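Local coordinates for Sn-glycerol-3-phosphate ABC transporter substrate-binding protein UspB (Mycobacterium tuberculosis, PDB 4MFI) that serves as the substrate-binding subunit of an ABC transporter, with specificity for glycerophosphocholine, which it probably delivers to the membrane components for uptake, at residues T414-Q417 and K418-V422; L309-P312 and A313-E317; P185-Q188 and R189-G192; V124-T128 and T129-D133; H107-S111 and G112-A116. All blocks are in the same frame, centred on the assembly; numbering follows the deposited sequence.

Contact 1. Residues T414-Q417 and K418-V422; sequences TNIQ and KRLQV
Thr-414 to Gln-417 and Lys-418 to Val-422 are consecutive turns of the long helix 409-427 near the C-terminus, and the contact between them is local, made by side chains four residues apart. Its frame is the regular i to i+4 pattern: the amides of Lys-418, Arg-419, Leu-420 and Gln-421 each donate to the carbonyl four residues earlier, the shortest bond running from Leu-420 N to Ile-416 O at 2.8 Å with an N-H...O angle of 165°. On the buried side Ile-416 and Leu-420 lie alongside each other, methyl CG2 of Ile-416 being 3.6 Å from CD1 of Leu-420. Both pack on Ile-394 of helix 391-405. The flank is polar. Lys-418 runs beside Thr-414, extended until a bend at its last torsion (chi4 52°), which leaves NZ 3.3 Å from CG2 of Thr-414. A water accepts from Lys-418 NZ at 3.1 Å and donates to Thr-414 O at 3.0 Å. A second water spans one turn further, accepting from Gln-417 NE2 at 3.0 Å and donating to Gln-421 OE1 at 2.7 Å. Gln-417 sits at the border of the buried face, its OE1 bonded to Thr-230 N. The chemistry is that of an amphipathic helix: hydrocarbon faces the protein, while water joins the lysine amine to a backbone carbonyl and one glutamine amide to the next.

Contact 2. Residues L309-P312 and A313-E317; sequences LAIP and AKLSE
Past the strand end the backbone leaves Pro-312 extended and turns at Ala-313 and Lys-314, with no hydrogen bond between 309-312 and 313-317; Lys-314, at phi -90° and psi 40°, brings the chain round so that Leu-315 faces back toward the residues before the turn. With no such bond across it, the contact rests mainly on apolar packing. Leu-315 CD1 meets the branch methyl CG2 of Ile-311 at 3.7 Å, the two side chains crossing at about a right angle. With CG2 of Ile-311 anti to its own nitrogen and CG1 anti to the carbonyl carbon (chi1 -57°), the short branch makes this contact and the longer one leads off toward helix 317-330. Leu-315 also lies against the Pro-312 carbonyl, CG standing 3.4 Å from Pro-312 O, whereas CD2 is a looser 4.5 Å from Pro-312 CB. The polar end of Lys-314 is directed away from this patch, and its NZ donates to the carbonyls of Gly-91 and Leu-89. Ser-316 is the N-cap of helix 317-330, its OG bonded to Arg-319 N. The segment thus links strand 307-310, which pairs with strands 97-101 and 144-160 in the mixed sheet, to helix 317-330, where Ile-311 packs on Leu-324 and Ile-327.

Contact 3. Residues P185-Q188 and R189-G192; sequences PELQ and RVVG
Glu-186 and Arg-189 run alongside each other on the outside of helix 177-191, heading in one direction, and are joined side-on by a two-bond salt bridge. Arginine presents its NE side: NE reaches Glu-186 OE1 at 3.0 Å with an N-H...O angle of 174°, and NH2 reaches Glu-186 OE2 at 2.7 Å, nearly as straight. Both oxygens lie in the guanidinium plane, yet the carboxylate is turned 46° against that plane, so each oxygen is approached from above the carboxylate rather than within it. Bends at chi2 of Glu-186 and at chi3 of Arg-189, each after a start anti to the backbone nitrogen, bring the two groups together over three residues. Val-190 CG1 stands 3.6 Å above one face of the Arg-189 guanidinium, toward its rim, which, with the paired hydrogen bonds, would restrict rotation of the group. On the next side of the helix Gln-188 is roughly perpendicular to Val-191, its NE2 3.8 Å from Val-191 CG2; that amide is held by Arg-195 O. Leu-187, facing inward, packs on Ala-163 and Trp-164 of helix 161-166. Behind the side chains the i to i+4 bonds continue to the last turn, where Gly-192 N donates to Gln-188 O at 3.3 Å. Gly-192 then leaves with positive phi, a value that suits glycine: the arrangement of a surface i to i+3 salt bridge just ahead of a glycine-terminated helix C-terminus.

Contact 4. Residues V124-T128 and T129-D133; sequences VGVDT and TDYVD
Two backbone hydrogen bonds fold Asp-127 to Tyr-131 into a short 3-10 turn: Asp-130 N donates to Asp-127 O at 3.0 Å and Tyr-131 N to Thr-128 O at 3.1 Å. Both donors sit well above the carbonyl planes, 51° and 64° out of them, consistent with the tight i to i+3 spacing. Asp-127 itself is the centre of an inverse gamma turn, closed by a weak bond from Thr-128 N to Val-126 O. Among the polar side chains, the Asp-127 carboxylate swings over the start of the turn, its CG anti to the backbone nitrogen (chi1 -171°), and a water donates to its OD1 at 2.6 Å while accepting from Thr-129 N. The aspartate thus reaches a first-turn amide through solvent. Its other oxygen, OD2, lies 3.4 Å from Asp-130 CB and 4.6 Å from Asp-130 OD2. These like charges would probably disfavour each other, but Asp-130 OD2 is paired with Arg-349 in a salt bridge and also bonds Ser-351. The apolar part is smaller. Tyr-131 is set crosswise to Val-126, CE1 to CG1 3.8 Å, and the carbonyl oxygens of Asp-127 and Thr-128 lie at the edge of its ring, near the ring plane. The phenol OH is bonded to Thr-331. The loop connects helix 118-124 to helix 133-137; Val-126 rests on Leu-324 and Ala-328 of helix 317-330, and Tyr-131 lies against Val-148 and Pro-149 of strand 144-160.

Contact 5. Residues H107-S111 and G112-A116; sequences HFALS and GVLTA
The Phe-108 ring meets Val-113 CG2 obliquely, CD1 to CG2 being 3.8 Å, while one ring face carries CD2 of His-107, 3.7 Å above the plane and over its centre; Phe-108 CE1 correspondingly lies at the His-107 ring edge. Beyond the segments Phe-108 makes an edge-to-face pair with Phe-85. At the root of the ring, Phe-108 CB is 3.7 Å from Val-113 CG2 and 3.9 Å from Leu-114 CG, and Leu-114 extends CD1 to Ala-109 CB at 4.1 Å. Val-113 CG2 occupies the position between its own backbone nitrogen and carbonyl carbon (chi1 -55°), which tucks that methyl against both Phe-108 and Ser-111. Phe-108 O accepts from Ser-111 OG at 2.7 Å and, weakly, from Val-113 N. Ala-109 O accepts Gly-112 N at 3.0 Å and also a water, which accepts in turn from Leu-114 N and so ties the departing loop back to the last helical turn. Two bonds back into that turn, the one from Val-113 N weak, and positive phi at Gly-112 make this a Schellman motif, with the usual apolar contact of Phe-108 and Val-113 across it, ending helix 104-110 of the alpha/beta fold.

How the contacts relate
Contact 2 is the most buried of the five and contact 4 lies at the surface, while contacts 1, 3 and 5 are partly buried. Contacts 1 and 3 are both turns of regular helix, but water bridges serve the flank of the first and a direct salt bridge the second. Contacts 3, 4 and 5 each include a positive-phi glycine just after a helix; in contact 5 it forms a Schellman motif. Contacts 2 and 5 touch through backbone pairing, probably hydrogen bonds, of Ile-311 with Thr-115 and Ala-313 with Val-113. Contacts 2 and 4 both pack on helix 317-330, sharing Leu-324, whereas contact 3 lies across the chain's centre from contacts 2, 4 and 5.

Contact 1. Residues T414-Q417 and K418-V422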
# COMPACT_ATOMS: atom_id res chain seq x y z
N THR A 414 -2.20 23.48 8.59
CA THR A 414 -1.88 24.70 7.87
C THR A 414 -0.38 24.83 7.61
O THR A 414 0.03 25.15 6.48
CB THR A 414 -2.40 25.94 8.62
OG1 THR A 414 -3.82 25.85 8.77
CG2 THR A 414 -2.05 27.23 7.89
N ASN A 415 0.43 24.57 8.63
CA ASN A 415 1.89 24.59 8.49
C ASN A 415 2.35 23.56 7.48
O ASN A 415 3.19 23.83 6.62
CB ASN A 415 2.60 24.35 9.85
CG ASN A 415 4.11 24.05 9.70
OD1 ASN A 415 4.93 24.97 9.61
ND2 ASN A 415 4.49 22.76 9.71
N ILE A 416 1.81 22.35 7.59
CA ILE A 416 2.19 21.29 6.68
C ILE A 416 1.81 21.63 5.25
O ILE A 416 2.61 21.44 4.33
CB ILE A 416 1.58 19.95 7.10
CG1 ILE A 416 2.30 19.45 8.36
CG2 ILE A 416 1.69 18.93 5.98
CD1 ILE A 416 1.61 18.29 8.99
N GLN A 417 0.60 22.16 5.05
CA GLN A 417 0.18 22.51 3.70
C GLN A 417 1.10 23.55 3.06
O GLN A 417 1.43 23.44 1.88
CB GLN A 417 -1.29 22.96 3.64
CG GLN A 417 -1.73 23.29 2.21
CD GLN A 417 -3.23 23.20 2.00
OE1 GLN A 417 -3.90 22.33 2.54
NE2 GLN A 417 -3.76 24.08 1.15
N LYS A 418 1.53 24.54 3.83
CA LYS A 418 2.46 25.55 3.31
C LYS A 418 3.79 24.91 2.89
O LYS A 418 4.33 25.23 1.83
CB LYS A 418 2.70 26.65 4.34
CG LYS A 418 1.50 27.56 4.56
CD LYS A 418 1.75 28.56 5.69
CE LYS A 418 0.72 29.67 5.69
NZ LYS A 418 -0.68 29.17 5.67
N ARG A 419 4.30 24.01 3.72
CA ARG A 419 5.56 23.33 3.40
C ARG A 419 5.43 22.44 2.18
O ARG A 419 6.32 22.41 1.32
CB ARG A 419 6.06 22.54 4.62
CG ARG A 419 6.54 23.49 5.73
CD ARG A 419 6.68 22.81 7.05
NE ARG A 419 7.60 21.69 6.99
CZ ARG A 419 7.42 20.56 7.67
NH1 ARG A 419 8.29 19.58 7.56
NH2 ARG A 419 6.35 20.42 8.46
N LEU A 420 4.33 21.71 2.11
CA LEU A 420 4.08 20.82 0.97
C LEU A 420 3.90 21.61 -0.33
O LEU A 420 4.34 21.17 -1.39
CB LEU A 420 2.84 19.96 1.22
CG LEU A 420 2.93 18.93 2.35
CD1 LEU A 420 1.62 18.16 2.45
CD2 LEU A 420 4.10 17.97 2.15
N GLN A 421 3.25 22.77 -0.25
CA GLN A 421 3.04 23.60 -1.43
C GLN A 421 4.38 24.05 -2.01
O GLN A 421 4.59 23.99 -3.23
CB GLN A 421 2.18 24.82 -1.09
CG GLN A 421 1.73 25.59 -2.33
CD GLN A 421 0.71 24.82 -3.13
OE1 GLN A 421 -0.35 24.48 -2.61
NE2 GLN A 421 1.02 24.54 -4.39
N VAL A 422 5.28 24.50 -1.14
CA VAL A 422 6.60 24.93 -1.58
C VAL A 422 7.36 23.78 -2.24
O VAL A 422 7.94 23.95 -3.32
CB VAL A 422 7.41 25.51 -0.40
CG1 VAL A 422 8.87 25.70 -0.78
CG2 VAL A 422 6.80 26.84 0.03
O HOH W 1 -1.59 26.51 4.36
O HOH W 2 -1.67 25.56 -0.50

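Contact 2. Residues L309-P312 and A313-E317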
# COMPACT_ATOMS: atom_id res chain seq x y z
N LEU A 309 6.25 -3.41 -10.60
CA LEU A 309 7.39 -3.67 -11.46
C LEU A 309 7.40 -2.72 -12.65
O LEU A 309 6.39 -2.59 -13.35
CB LEU A 309 7.35 -5.12 -11.96
CG LEU A 309 7.38 -6.21 -10.88
CD1 LEU A 309 7.30 -7.59 -11.51
CD2 LEU A 309 8.64 -6.08 -10.04
N ALA A 310 8.54 -2.06 -12.87
CA ALA A 310 8.68 -1.08 -13.94
C ALA A 310 9.83 -1.45 -14.88
O ALA A 310 10.71 -2.24 -14.52
CB ALA A 310 8.94 0.30 -13.34
N ILE A 311 9.82 -0.87 -16.07
CA ILE A 311 10.83 -1.12 -17.09
C ILE A 311 11.54 0.19 -17.42
O ILE A 311 10.91 1.12 -17.90
CB ILE A 311 10.18 -1.67 -18.38
CG1 ILE A 311 9.38 -2.95 -18.09
CG2 ILE A 311 11.23 -1.93 -19.47
CD1 ILE A 311 8.63 -3.47 -19.31
N PRO A 312 12.85 0.27 -17.14
CA PRO A 312 13.58 1.50 -17.46
C PRO A 312 13.50 1.90 -18.94
O PRO A 312 13.48 1.04 -19.83
CB PRO A 312 15.02 1.15 -17.09
CG PRO A 312 14.86 0.16 -15.97
CD PRO A 312 13.69 -0.69 -16.41
N ALA A 313 13.48 3.21 -19.18
CA ALA A 313 13.38 3.75 -20.53
C ALA A 313 14.62 3.47 -21.37
O ALA A 313 14.52 3.39 -22.60
CB ALA A 313 13.12 5.25 -20.47
N LYS A 314 15.78 3.33 -20.74
CA LYS A 314 17.03 3.20 -21.51
C LYS A 314 17.40 1.75 -21.85
O LYS A 314 18.57 1.36 -21.81
CB LYS A 314 18.19 3.93 -20.83
CG LYS A 314 18.65 3.33 -19.52
CD LYS A 314 20.08 3.76 -19.22
CE LYS A 314 20.25 5.26 -19.38
NZ LYS A 314 21.56 5.74 -18.85
N LEU A 315 16.39 0.96 -22.18
CA LEU A 315 16.60 -0.37 -22.73
C LEU A 315 16.33 -0.32 -24.23
O LEU A 315 15.57 0.53 -24.69
CB LEU A 315 15.62 -1.38 -22.11
CG LEU A 315 15.53 -1.59 -20.60
CD1 LEU A 315 14.67 -2.83 -20.32
CD2 LEU A 315 16.90 -1.72 -19.95
N SER A 316 16.95 -1.22 -24.98
CA SER A 316 16.57 -1.40 -26.38
C SER A 316 15.11 -1.87 -26.43
O SER A 316 14.58 -2.38 -25.44
CB SER A 316 17.46 -2.44 -27.05
OG SER A 316 17.19 -3.74 -26.54
N GLU A 317 14.46 -1.68 -27.58
CA GLU A 317 13.08 -2.12 -27.73
C GLU A 317 12.92 -3.61 -27.49
O GLU A 317 11.97 -4.03 -26.83
CB GLU A 317 12.50 -1.73 -29.10
CG GLU A 317 11.78 -0.38 -29.10
CD GLU A 317 10.61 -0.33 -28.13
OE1 GLU A 317 10.01 -1.39 -27.85
OE2 GLU A 317 10.29 0.78 -27.65

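Contact 3. Residues P185-Q188 and R189-G192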
# COMPACT_ATOMS: atom_id res chain seq x y z
N PRO A 185 -15.25 4.46 23.91
CA PRO A 185 -15.19 4.54 25.37
C PRO A 185 -15.61 3.25 26.07
O PRO A 185 -15.04 2.93 27.11
CB PRO A 185 -16.17 5.68 25.68
CG PRO A 185 -16.03 6.58 24.47
CD PRO A 185 -15.95 5.61 23.32
N GLU A 186 -16.57 2.52 25.52
CA GLU A 186 -16.93 1.24 26.13
C GLU A 186 -15.82 0.22 25.97
O GLU A 186 -15.51 -0.53 26.90
CB GLU A 186 -18.24 0.69 25.56
CG GLU A 186 -18.67 -0.65 26.15
CD GLU A 186 -19.13 -0.59 27.61
OE1 GLU A 186 -19.02 0.47 28.27
OE2 GLU A 186 -19.61 -1.64 28.09
N LEU A 187 -15.19 0.19 24.80
CA LEU A 187 -14.03 -0.68 24.62
C LEU A 187 -12.91 -0.30 25.58
O LEU A 187 -12.23 -1.17 26.11
CB LEU A 187 -13.55 -0.64 23.17
CG LEU A 187 -14.40 -1.44 22.18
CD1 LEU A 187 -14.09 -1.00 20.76
CD2 LEU A 187 -14.16 -2.94 22.36
N GLN A 188 -12.72 0.99 25.83
CA GLN A 188 -11.71 1.42 26.79
C GLN A 188 -12.01 0.90 28.20
O GLN A 188 -11.10 0.48 28.92
CB GLN A 188 -11.57 2.94 26.79
CG GLN A 188 -10.46 3.45 27.71
CD GLN A 188 -9.09 2.96 27.30
OE1 GLN A 188 -8.68 3.10 26.15
NE2 GLN A 188 -8.37 2.35 28.25
N ARG A 189 -13.27 0.95 28.60
CA ARG A 189 -13.66 0.41 29.90
C ARG A 189 -13.31 -1.06 30.00
O ARG A 189 -12.80 -1.53 31.03
CB ARG A 189 -15.17 0.59 30.12
CG ARG A 189 -15.64 0.12 31.49
CD ARG A 189 -17.14 0.25 31.64
NE ARG A 189 -17.87 -0.71 30.81
CZ ARG A 189 -18.04 -1.99 31.13
NH1 ARG A 189 -17.53 -2.47 32.26
NH2 ARG A 189 -18.71 -2.79 30.31
N VAL A 190 -13.58 -1.82 28.94
CA VAL A 190 -13.40 -3.27 29.05
C VAL A 190 -11.96 -3.73 28.92
O VAL A 190 -11.64 -4.83 29.34
CB VAL A 190 -14.34 -4.09 28.13
CG1 VAL A 190 -15.80 -3.71 28.34
CG2 VAL A 190 -13.93 -3.95 26.68
N VAL A 191 -11.07 -2.91 28.35
CA VAL A 191 -9.66 -3.31 28.31
C VAL A 191 -8.90 -2.95 29.60
O VAL A 191 -7.92 -3.60 29.96
CB VAL A 191 -8.87 -2.80 27.06
CG1 VAL A 191 -9.46 -3.37 25.78
CG2 VAL A 191 -8.79 -1.27 27.03
N GLY A 192 -9.36 -1.92 30.30
CA GLY A 192 -8.75 -1.55 31.57
C GLY A 192 -7.55 -0.63 31.47
O GLY A 192 -7.22 -0.10 30.40

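Contact 4. Residues V124-T128 and T129-D133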
# COMPACT_ATOMS: atom_id res chain seq x y z
N VAL A 124 2.02 -7.09 -26.57
CA VAL A 124 2.28 -8.39 -25.95
C VAL A 124 0.96 -9.09 -25.61
O VAL A 124 0.91 -10.31 -25.42
CB VAL A 124 3.20 -8.19 -24.70
CG1 VAL A 124 3.35 -9.47 -23.89
CG2 VAL A 124 4.57 -7.69 -25.14
N GLY A 125 -0.13 -8.32 -25.57
CA GLY A 125 -1.44 -8.89 -25.28
C GLY A 125 -1.70 -9.11 -23.80
O GLY A 125 -2.29 -10.12 -23.40
N VAL A 126 -1.25 -8.17 -22.97
CA VAL A 126 -1.50 -8.26 -21.54
C VAL A 126 -2.99 -8.02 -21.26
O VAL A 126 -3.57 -7.05 -21.76
CB VAL A 126 -0.65 -7.23 -20.77
CG1 VAL A 126 -0.94 -7.30 -19.27
CG2 VAL A 126 0.84 -7.47 -21.04
N ASP A 127 -3.60 -8.90 -20.47
CA ASP A 127 -5.02 -8.78 -20.14
C ASP A 127 -5.20 -7.76 -19.02
O ASP A 127 -5.43 -8.11 -17.86
CB ASP A 127 -5.58 -10.15 -19.74
CG ASP A 127 -7.09 -10.14 -19.61
OD1 ASP A 127 -7.73 -9.12 -19.95
OD2 ASP A 127 -7.65 -11.17 -19.17
N THR A 128 -5.09 -6.48 -19.38
CA THR A 128 -5.08 -5.41 -18.39
C THR A 128 -6.39 -5.27 -17.62
O THR A 128 -6.39 -4.87 -16.45
CB THR A 128 -4.73 -4.06 -19.02
OG1 THR A 128 -5.65 -3.79 -20.09
CG2 THR A 128 -3.31 -4.08 -19.55
N THR A 129 -7.51 -5.61 -18.25
CA THR A 129 -8.79 -5.53 -17.55
C THR A 129 -8.94 -6.59 -16.46
O THR A 129 -9.83 -6.48 -15.62
CB THR A 129 -10.00 -5.59 -18.50
OG1 THR A 129 -10.07 -6.88 -19.11
CG2 THR A 129 -9.89 -4.53 -19.58
N ASP A 130 -8.07 -7.59 -16.47
CA ASP A 130 -8.07 -8.60 -15.40
C ASP A 130 -7.18 -8.24 -14.21
O ASP A 130 -7.11 -8.99 -13.24
CB ASP A 130 -7.69 -9.99 -15.94
CG ASP A 130 -7.95 -11.10 -14.92
OD1 ASP A 130 -9.06 -11.15 -14.33
OD2 ASP A 130 -7.04 -11.93 -14.69
N TYR A 131 -6.48 -7.11 -14.28
CA TYR A 131 -5.82 -6.61 -13.07
C TYR A 131 -6.84 -5.90 -12.21
O TYR A 131 -7.71 -5.19 -12.73
CB TYR A 131 -4.65 -5.68 -13.42
CG TYR A 131 -3.44 -6.43 -13.93
CD1 TYR A 131 -3.37 -6.85 -15.25
CD2 TYR A 131 -2.39 -6.76 -13.08
CE1 TYR A 131 -2.29 -7.55 -15.72
CE2 TYR A 131 -1.30 -7.46 -13.54
CZ TYR A 131 -1.25 -7.85 -14.86
OH TYR A 131 -0.17 -8.56 -15.33
N VAL A 132 -6.74 -6.10 -10.89
CA VAL A 132 -7.58 -5.38 -9.93
C VAL A 132 -7.52 -3.90 -10.30
O VAL A 132 -6.44 -3.35 -10.50
CB VAL A 132 -7.09 -5.62 -8.49
CG1 VAL A 132 -7.82 -4.73 -7.49
CG2 VAL A 132 -7.25 -7.10 -8.11
N ASP A 133 -8.69 -3.27 -10.41
CA ASP A 133 -8.77 -1.94 -11.01
C ASP A 133 -7.86 -0.93 -10.33
O ASP A 133 -7.07 -0.25 -11.00
CB ASP A 133 -10.21 -1.40 -11.01
CG ASP A 133 -11.10 -2.10 -12.02
OD1 ASP A 133 -10.58 -2.83 -12.89
OD2 ASP A 133 -12.34 -1.90 -11.96
O HOH W 3 -7.92 -6.78 -21.00
O HOH W 4 -7.93 -3.18 -14.58

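Contact 5. Residues H107-S111 and G112-A116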
# COMPACT_ATOMS: atom_id res chain seq x y z
N HIS A 107 8.42 9.39 -8.84
CA HIS A 107 9.67 10.12 -8.86
C HIS A 107 10.48 9.79 -10.11
O HIS A 107 10.98 10.69 -10.81
CB HIS A 107 10.50 9.79 -7.62
CG HIS A 107 11.89 10.30 -7.69
ND1 HIS A 107 12.22 11.61 -7.41
CD2 HIS A 107 13.05 9.69 -8.05
CE1 HIS A 107 13.52 11.77 -7.57
NE2 HIS A 107 14.05 10.62 -7.97
N PHE A 108 10.60 8.51 -10.42
CA PHE A 108 11.33 8.10 -11.61
C PHE A 108 10.57 8.34 -12.91
O PHE A 108 11.17 8.75 -13.91
CB PHE A 108 11.79 6.65 -11.48
CG PHE A 108 12.85 6.46 -10.43
CD1 PHE A 108 14.11 7.02 -10.60
CD2 PHE A 108 12.59 5.73 -9.28
CE1 PHE A 108 15.09 6.85 -9.64
CE2 PHE A 108 13.57 5.56 -8.31
CZ PHE A 108 14.83 6.13 -8.49
N ALA A 109 9.26 8.10 -12.92
CA ALA A 109 8.45 8.34 -14.11
C ALA A 109 8.53 9.81 -14.53
O ALA A 109 8.71 10.12 -15.72
CB ALA A 109 7.01 7.93 -13.89
N LEU A 110 8.39 10.71 -13.56
CA LEU A 110 8.44 12.14 -13.85
C LEU A 110 9.79 12.56 -14.43
O LEU A 110 9.87 13.46 -15.27
CB LEU A 110 8.16 12.95 -12.57
CG LEU A 110 8.14 14.47 -12.73
CD1 LEU A 110 7.01 14.88 -13.64
CD2 LEU A 110 8.00 15.14 -11.38
N SER A 111 10.85 11.88 -13.99
CA SER A 111 12.20 12.20 -14.47
C SER A 111 12.48 11.66 -15.87
O SER A 111 13.53 11.96 -16.45
CB SER A 111 13.26 11.70 -13.48
OG SER A 111 13.37 10.29 -13.49
N GLY A 112 11.55 10.88 -16.41
CA GLY A 112 11.66 10.39 -17.78
C GLY A 112 12.44 9.11 -17.94
O GLY A 112 12.78 8.72 -19.06
N VAL A 113 12.72 8.43 -16.83
CA VAL A 113 13.56 7.23 -16.88
C VAL A 113 12.81 5.89 -16.87
O VAL A 113 13.43 4.83 -16.84
CB VAL A 113 14.65 7.22 -15.77
CG1 VAL A 113 15.48 8.49 -15.83
CG2 VAL A 113 14.01 7.04 -14.39
N LEU A 114 11.47 5.95 -16.89
CA LEU A 114 10.66 4.74 -16.99
C LEU A 114 9.88 4.67 -18.31
O LEU A 114 9.47 5.69 -18.86
CB LEU A 114 9.67 4.64 -15.83
CG LEU A 114 10.23 4.61 -14.41
CD1 LEU A 114 9.07 4.45 -13.43
CD2 LEU A 114 11.25 3.50 -14.23
N THR A 115 9.64 3.45 -18.78
CA THR A 115 8.86 3.24 -19.99
C THR A 115 7.37 3.33 -19.70
O THR A 115 6.88 2.66 -18.78
CB THR A 115 9.15 1.84 -20.57
OG1 THR A 115 10.56 1.70 -20.80
CG2 THR A 115 8.41 1.62 -21.89
N ALA A 116 6.64 4.14 -20.47
CA ALA A 116 5.18 4.09 -20.45
C ALA A 116 4.77 2.78 -21.13
O ALA A 116 5.19 2.50 -22.26
CB ALA A 116 4.59 5.29 -21.18
O HOH W 5 9.52 8.06 -17.37